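Local coordinates for beta-galactosidase (Bacteroides thetaiotaomicron, PDB 5MUJ), which probably hydrolyses a glycosidic linkage of the plant pectin rhamnogalacturonan II, and here binds a glycan from chain B of that polysaccharide, at residues A[295-303]-A[329-337]. Numbering follows the deposited sequence.
With RAM (alpha-L-rhamnopyranose), chain B.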
loop_
_atom_site.group_PDB
_atom_site.type_symbol
_atom_site.label_atom_id
_atom_site.label_comp_id
_atom_site.label_asym_id
_atom_site.label_seq_id
_atom_site.Cartn_x
_atom_site.Cartn_y
_atom_site.Cartn_z
ATOM N N ARG A 295 -20.254 -6.622 2.873
ATOM C CA ARG A 295 -19.832 -7.311 1.657
ATOM C C ARG A 295 -19.815 -8.859 1.825
ATOM O O ARG A 295 -19.399 -9.417 2.886
ATOM C CB ARG A 295 -18.437 -6.812 1.258
ATOM C CG ARG A 295 -18.416 -5.581 0.373
ATOM C CD ARG A 295 -18.937 -4.356 1.045
ATOM N NE ARG A 295 -18.471 -3.141 0.382
ATOM C CZ ARG A 295 -18.513 -1.911 0.876
ATOM N NH1 ARG A 295 -19.023 -1.677 2.083
ATOM N NH2 ARG A 295 -18.050 -0.893 0.169
ATOM N N LYS A 296 -20.251 -9.526 0.751
ATOM C CA LYS A 296 -20.264 -10.985 0.626
ATOM C C LYS A 296 -19.059 -11.499 -0.162
ATOM O O LYS A 296 -19.099 -12.577 -0.765
ATOM C CB LYS A 296 -21.559 -11.447 -0.057
ATOM N N TYR A 297 -18.018 -10.688 -0.213
ATOM C CA TYR A 297 -16.674 -11.139 -0.508
ATOM C C TYR A 297 -15.761 -10.592 0.558
ATOM O O TYR A 297 -16.074 -9.558 1.186
ATOM C CB TYR A 297 -16.219 -10.696 -1.886
ATOM C CG TYR A 297 -16.780 -9.356 -2.295
ATOM C CD1 TYR A 297 -16.227 -8.173 -1.842
ATOM C CD2 TYR A 297 -17.943 -9.274 -3.037
ATOM C CE1 TYR A 297 -16.768 -6.941 -2.201
ATOM C CE2 TYR A 297 -18.473 -8.054 -3.418
ATOM C CZ TYR A 297 -17.899 -6.885 -3.004
ATOM O OH TYR A 297 -18.433 -5.679 -3.387
ATOM N N LYS A 298 -14.643 -11.280 0.764
ATOM C CA LYS A 298 -13.820 -11.067 1.988
ATOM C C LYS A 298 -12.842 -9.889 1.975
ATOM O O LYS A 298 -12.423 -9.431 3.050
ATOM C CB LYS A 298 -13.046 -12.333 2.320
ATOM C CG LYS A 298 -13.946 -13.506 2.736
ATOM C CD LYS A 298 -14.431 -13.453 4.184
ATOM C CE LYS A 298 -15.308 -14.673 4.475
ATOM N NZ LYS A 298 -16.457 -14.362 5.374
ATOM N N ALA A 299 -12.407 -9.469 0.791
ATOM C CA ALA A 299 -11.585 -8.265 0.653
ATOM C C ALA A 299 -11.710 -7.617 -0.715
ATOM O O ALA A 299 -11.897 -8.302 -1.720
ATOM C CB ALA A 299 -10.118 -8.545 0.980
ATOM N N PHE A 300 -11.598 -6.300 -0.740
ATOM C CA PHE A 300 -11.948 -5.494 -1.897
ATOM C C PHE A 300 -11.339 -4.111 -1.831
ATOM O O PHE A 300 -10.875 -3.698 -0.752
ATOM C CB PHE A 300 -13.467 -5.362 -2.007
ATOM C CG PHE A 300 -14.105 -4.738 -0.741
ATOM C CD1 PHE A 300 -14.439 -5.519 0.398
ATOM C CD2 PHE A 300 -14.341 -3.381 -0.690
ATOM C CE1 PHE A 300 -14.997 -4.935 1.561
ATOM C CE2 PHE A 300 -14.899 -2.804 0.468
ATOM C CZ PHE A 300 -15.215 -3.586 1.574
ATOM N N ASN A 301 -11.318 -3.413 -2.971
ATOM C CA ASN A 301 -10.905 -2.017 -3.050
ATOM C C ASN A 301 -12.072 -1.087 -3.372
ATOM O O ASN A 301 -12.917 -1.373 -4.236
ATOM C CB ASN A 301 -9.831 -1.827 -4.141
ATOM C CG ASN A 301 -8.532 -2.515 -3.802
ATOM O OD1 ASN A 301 -8.194 -2.724 -2.653
ATOM N ND2 ASN A 301 -7.770 -2.862 -4.827
ATOM N N THR A 302 -12.090 0.057 -2.688
ATOM C CA THR A 302 -12.950 1.174 -3.029
ATOM C C THR A 302 -12.224 2.505 -2.764
ATOM O O THR A 302 -10.974 2.530 -2.671
ATOM C CB THR A 302 -14.359 1.037 -2.409
ATOM O OG1 THR A 302 -15.209 2.089 -2.891
ATOM C CG2 THR A 302 -14.320 1.056 -0.896
ATOM N N PHE A 303 -12.957 3.610 -2.631
ATOM C CA PHE A 303 -12.289 4.866 -2.380
ATOM C C PHE A 303 -13.128 5.755 -1.493
ATOM O O PHE A 303 -14.321 5.541 -1.350
ATOM C CB PHE A 303 -11.986 5.600 -3.680
ATOM C CG PHE A 303 -13.209 6.146 -4.353
ATOM C CD1 PHE A 303 -13.998 5.327 -5.161
ATOM C CD2 PHE A 303 -13.599 7.456 -4.135
ATOM C CE1 PHE A 303 -15.152 5.833 -5.787
ATOM C CE2 PHE A 303 -14.753 7.959 -4.759
ATOM C CZ PHE A 303 -15.527 7.147 -5.584
ATOM N N GLU A 329 -10.021 -14.947 -6.505
ATOM C CA GLU A 329 -11.310 -15.398 -6.029
ATOM C C GLU A 329 -11.528 -15.263 -4.502
ATOM O O GLU A 329 -12.663 -15.311 -4.065
ATOM C CB GLU A 329 -11.555 -16.839 -6.441
ATOM C CG GLU A 329 -10.717 -17.861 -5.694
ATOM C CD GLU A 329 -10.639 -19.241 -6.341
ATOM O OE1 GLU A 329 -11.528 -19.619 -7.143
ATOM O OE2 GLU A 329 -9.672 -19.960 -6.023
ATOM N N LEU A 330 -10.456 -15.114 -3.726
ATOM C CA LEU A 330 -10.559 -14.947 -2.273
ATOM C C LEU A 330 -10.449 -13.475 -1.880
ATOM O O LEU A 330 -11.368 -12.937 -1.250
ATOM C CB LEU A 330 -9.498 -15.793 -1.574
ATOM C CG LEU A 330 -9.526 -15.726 -0.031
ATOM C CD1 LEU A 330 -10.861 -16.198 0.522
ATOM C CD2 LEU A 330 -8.380 -16.528 0.565
ATOM N N PHE A 331 -9.322 -12.841 -2.232
ATOM C CA PHE A 331 -9.088 -11.444 -1.958
ATOM C C PHE A 331 -8.718 -10.729 -3.260
ATOM O O PHE A 331 -7.908 -11.255 -4.048
ATOM C CB PHE A 331 -7.925 -11.196 -0.966
ATOM C CG PHE A 331 -8.019 -11.918 0.363
ATOM C CD1 PHE A 331 -9.215 -11.987 1.051
ATOM C CD2 PHE A 331 -6.871 -12.447 0.970
ATOM C CE1 PHE A 331 -9.273 -12.613 2.290
ATOM C CE2 PHE A 331 -6.937 -13.096 2.195
ATOM C CZ PHE A 331 -8.141 -13.162 2.847
ATOM N N ALA A 332 -9.289 -9.553 -3.512
ATOM C CA ALA A 332 -8.843 -8.700 -4.648
ATOM C C ALA A 332 -8.725 -7.302 -4.080
ATOM O O ALA A 332 -9.719 -6.619 -3.898
ATOM C CB ALA A 332 -9.812 -8.736 -5.835
ATOM N N HIS A 333 -7.510 -6.919 -3.715
ATOM C CA HIS A 333 -7.339 -5.914 -2.684
ATOM C C HIS A 333 -5.940 -5.303 -2.624
ATOM O O HIS A 333 -4.940 -5.946 -2.937
ATOM C CB HIS A 333 -7.739 -6.502 -1.302
ATOM C CG HIS A 333 -6.762 -7.472 -0.720
ATOM N ND1 HIS A 333 -5.873 -8.218 -1.447
ATOM C CD2 HIS A 333 -6.508 -7.784 0.578
ATOM C CE1 HIS A 333 -5.145 -8.973 -0.646
ATOM N NE2 HIS A 333 -5.514 -8.727 0.596
ATOM N N LYS A 334 -5.915 -4.066 -2.119
ATOM C CA LYS A 334 -4.728 -3.210 -1.983
ATOM C C LYS A 334 -4.559 -2.515 -3.294
ATOM O O LYS A 334 -4.869 -3.119 -4.312
ATOM C CB LYS A 334 -3.506 -3.960 -1.472
ATOM C CG LYS A 334 -3.802 -4.804 -0.235
ATOM C CD LYS A 334 -2.549 -5.389 0.331
ATOM C CE LYS A 334 -2.859 -6.257 1.532
ATOM N NZ LYS A 334 -1.618 -6.850 2.064
ATOM N N SER A 335 -4.238 -1.228 -3.285
ATOM C CA SER A 335 -4.258 -0.405 -4.514
ATOM C C SER A 335 -2.995 0.351 -4.795
ATOM O O SER A 335 -2.310 0.872 -3.915
ATOM C CB SER A 335 -5.381 0.641 -4.426
ATOM O OG SER A 335 -6.640 0.024 -4.233
ATOM N N TYR A 336 -2.685 0.412 -6.086
ATOM C CA TYR A 336 -1.918 1.510 -6.638
ATOM C C TYR A 336 -2.476 1.815 -8.028
ATOM O O TYR A 336 -2.671 0.913 -8.815
ATOM C CB TYR A 336 -0.419 1.197 -6.679
ATOM C CG TYR A 336 0.402 2.414 -6.451
ATOM C CD1 TYR A 336 0.675 3.307 -7.490
ATOM C CD2 TYR A 336 0.863 2.749 -5.147
ATOM C CE1 TYR A 336 1.382 4.466 -7.270
ATOM C CE2 TYR A 336 1.591 3.903 -4.933
ATOM C CZ TYR A 336 1.853 4.761 -5.995
ATOM O OH TYR A 336 2.582 5.919 -5.836
ATOM N N VAL A 337 -2.766 3.083 -8.296
ATOM C CA VAL A 337 -3.529 3.485 -9.469
ATOM C C VAL A 337 -2.736 4.500 -10.314
ATOM O O VAL A 337 -2.239 5.526 -9.822
ATOM C CB VAL A 337 -4.917 4.044 -9.072
ATOM C CG1 VAL A 337 -5.808 4.242 -10.291
ATOM C CG2 VAL A 337 -5.624 3.112 -8.107
HETATM C C1 RAM B . -4.022 -9.390 6.632
HETATM C C2 RAM B . -2.955 -8.770 5.767
HETATM C C3 RAM B . -2.947 -9.499 4.425
HETATM C C4 RAM B . -4.345 -9.376 3.817
HETATM C C5 RAM B . -5.504 -9.848 4.707
HETATM C C6 RAM B . -6.846 -9.321 4.231
HETATM O O2 RAM B . -3.259 -7.357 5.611
HETATM O O3 RAM B . -1.952 -8.981 3.538
HETATM O O4 RAM B . -4.399 -10.196 2.661
HETATM O O5 RAM B . -5.357 -9.566 6.122
HETATM O O HOH W 1 -13.901 -13.580 -0.792
HETATM O O HOH W 2 -9.126 1.353 -4.419
#
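OD1 of N301 accepts a hydrogen bond from the backbone N of K334 at 2.7 Å, the donor lying in the carbonyl plane on a lone pair. The pair illustrates how neighbouring blades of a five-bladed beta-propeller are joined: strand 299-306 belongs to one four-stranded blade, strand 331-340 is the innermost strand of the next, lining the glycan pocket. The same carboxamide returns a bond, ND2 of N301 to O of K334 (3.0 Å), with ND2 lying above the carbonyl plane of K334. With CG anti to the carbonyl carbon (chi1 -67°), N301 offers both amide atoms to one residue's backbone, and the two bonds fix the turn of the amide. A leucine here would probably leave the buried N and O of K334 without these mates and loosen a residue that binds the sugar. Backbone bonding adds little, since A332 N to A299 O is weak at 3.4 Å. The CB of A299 packs obliquely against the rings of F331 (3.6 Å to CD1) and H333, while a water bridges K298 N and L330 O. C6 of a rhamnose sits over one face of F331, with L330 CG over the other, and K334 NZ, also salt-bridged to D61, donates to its O3 (2.6 Å). At the edge of the H333 ring, NE2 meets rhamnose O4 at 2.8 Å in a nearly straight hydrogen bond (169°).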